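Local coordinates for glycosyl hydrolase BlGH5_18 (Bifidobacterium longum subsp. infantis, PDB 7LQX), which is a family GH5_18 glycoside hydrolase that probably takes part in the breakdown of N-glycans by this gut bacterium, at residues A[277-282]-A[287-292]. Residues are numbered along the deposited sequence; the frame is centred on the assembly and turned at random.
Sequences VGAPQN and EQTPEF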
# COMPACT_ATOMS: atom_id res chain seq x y z
N VAL A 277 -20.32 14.19 -9.69
CA VAL A 277 -21.66 14.18 -9.13
C VAL A 277 -22.20 12.78 -9.35
O VAL A 277 -22.09 12.24 -10.46
CB VAL A 277 -22.56 15.26 -9.76
CG1 VAL A 277 -22.51 15.16 -11.26
CG2 VAL A 277 -23.98 15.15 -9.23
N GLY A 278 -22.72 12.17 -8.30
CA GLY A 278 -23.30 10.84 -8.38
C GLY A 278 -24.61 10.78 -7.61
O GLY A 278 -25.01 11.74 -6.96
N ALA A 279 -25.27 9.63 -7.70
CA ALA A 279 -26.60 9.42 -7.13
C ALA A 279 -26.50 8.32 -6.08
O ALA A 279 -26.84 7.16 -6.36
CB ALA A 279 -27.61 9.06 -8.21
N PRO A 280 -26.05 8.64 -4.87
CA PRO A 280 -25.64 7.58 -3.93
C PRO A 280 -26.82 6.88 -3.27
O PRO A 280 -27.65 7.50 -2.61
CB PRO A 280 -24.78 8.32 -2.90
CG PRO A 280 -25.33 9.71 -2.93
CD PRO A 280 -25.70 9.98 -4.36
N GLN A 281 -26.84 5.55 -3.38
CA GLN A 281 -27.97 4.77 -2.89
C GLN A 281 -27.89 4.44 -1.41
O GLN A 281 -28.75 3.70 -0.92
CB GLN A 281 -28.18 3.51 -3.75
CG GLN A 281 -28.71 3.90 -5.12
CD GLN A 281 -28.69 2.79 -6.14
OE1 GLN A 281 -28.38 3.02 -7.31
NE2 GLN A 281 -29.00 1.58 -5.71
N ASN A 282 -26.91 4.96 -0.67
CA ASN A 282 -27.02 4.93 0.78
C ASN A 282 -28.05 5.93 1.28
O ASN A 282 -28.54 5.80 2.41
CB ASN A 282 -25.66 5.15 1.46
CG ASN A 282 -24.95 6.42 1.02
OD1 ASN A 282 -25.38 7.11 0.10
ND2 ASN A 282 -23.84 6.72 1.68
N GLU A 287 -34.74 3.66 -7.80
CA GLU A 287 -35.72 4.14 -8.77
C GLU A 287 -35.71 5.65 -8.90
O GLU A 287 -36.24 6.18 -9.88
CB GLU A 287 -37.11 3.66 -8.38
CG GLU A 287 -37.57 4.20 -7.05
N GLN A 288 -35.13 6.37 -7.95
CA GLN A 288 -35.13 7.82 -8.05
C GLN A 288 -33.89 8.37 -8.74
O GLN A 288 -33.84 9.58 -9.00
CB GLN A 288 -35.19 8.44 -6.66
CG GLN A 288 -33.83 8.63 -6.05
N THR A 289 -32.90 7.55 -9.04
CA THR A 289 -31.64 8.12 -9.48
C THR A 289 -31.73 8.81 -10.84
O THR A 289 -31.06 9.82 -11.03
CB THR A 289 -30.47 7.12 -9.46
OG1 THR A 289 -30.69 6.09 -10.42
CG2 THR A 289 -30.29 6.51 -8.07
N PRO A 290 -32.54 8.34 -11.79
CA PRO A 290 -32.62 9.09 -13.06
C PRO A 290 -33.19 10.49 -12.86
O PRO A 290 -32.68 11.46 -13.45
CB PRO A 290 -33.50 8.20 -13.95
CG PRO A 290 -33.30 6.80 -13.38
CD PRO A 290 -33.22 7.03 -11.89
N GLU A 291 -34.24 10.62 -12.05
CA GLU A 291 -34.83 11.93 -11.79
C GLU A 291 -33.87 12.82 -11.00
O GLU A 291 -33.78 14.02 -11.25
CB GLU A 291 -36.14 11.78 -11.02
CG GLU A 291 -37.29 11.23 -11.86
CD GLU A 291 -38.39 10.62 -11.01
OE1 GLU A 291 -38.76 11.22 -9.98
OE2 GLU A 291 -38.87 9.52 -11.37
N PHE A 292 -33.16 12.24 -10.03
CA PHE A 292 -32.15 12.99 -9.31
C PHE A 292 -31.09 13.54 -10.26
O PHE A 292 -30.65 14.69 -10.13
CB PHE A 292 -31.49 12.09 -8.26
CG PHE A 292 -30.33 12.72 -7.59
CD1 PHE A 292 -30.51 13.56 -6.51
CD2 PHE A 292 -29.04 12.51 -8.06
CE1 PHE A 292 -29.44 14.15 -5.88
CE2 PHE A 292 -27.98 13.11 -7.45
CZ PHE A 292 -28.17 13.94 -6.36
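Ala279 sets its methyl group between Thr289 and Phe292, two residues three apart in sequence and so on the same side of helix 289-300. The contact is mainly apolar, and no hydrogen bond joins the two segments. Ala279 CB lies 3.7 Å from Thr289 CB and equally far from Thr289 CG2, while from the other neighbour Phe292 CD2 also comes within 3.7 Å. A methyl suits this place because the alpha carbons of Ala279 and Thr289 are only 5.7 Å apart, and Ile343 of helix 342-354 packs against both residues.

Phe292 reaches across with CG anti to its backbone N (chi1 173°), which carries the ring past the alanine to the backbone before it. There Gly278 O approaches Phe292 CE2 at 3.3 Å, meeting the ring obliquely in a van der Waals contact. A phenylalanine fits because its long flat ring spans from the helix to the Gly278-Ala279 backbone while also touching helix 248-264. Were the ring cut back to an alanine's methyl, a gap would probably open beside Gly278 and Ala279, and Cys250 and Thr251 of that helix would lose the ring they pack on.

Thr289 suits its place by supplying both a methyl for the loop and a hydroxyl for Ala286 O, to which OG1 hydrogen-bonds. The extended side chain of Gln281 runs roughly perpendicular to that of Thr289, Gln281 OE1 a loose 4.1 Å from Thr289 CG2, at the more open margin of the contact. Phe292 N donates to Gln288 O at 2.9 Å, four residues back.

The contact thus joins the loop after strand 272-277 to helix 289-300, which leads on to the neighbouring parallel strand 306-312: a beta-alpha-beta unit of the (beta/alpha)8 TIM barrel characteristic of family GH5.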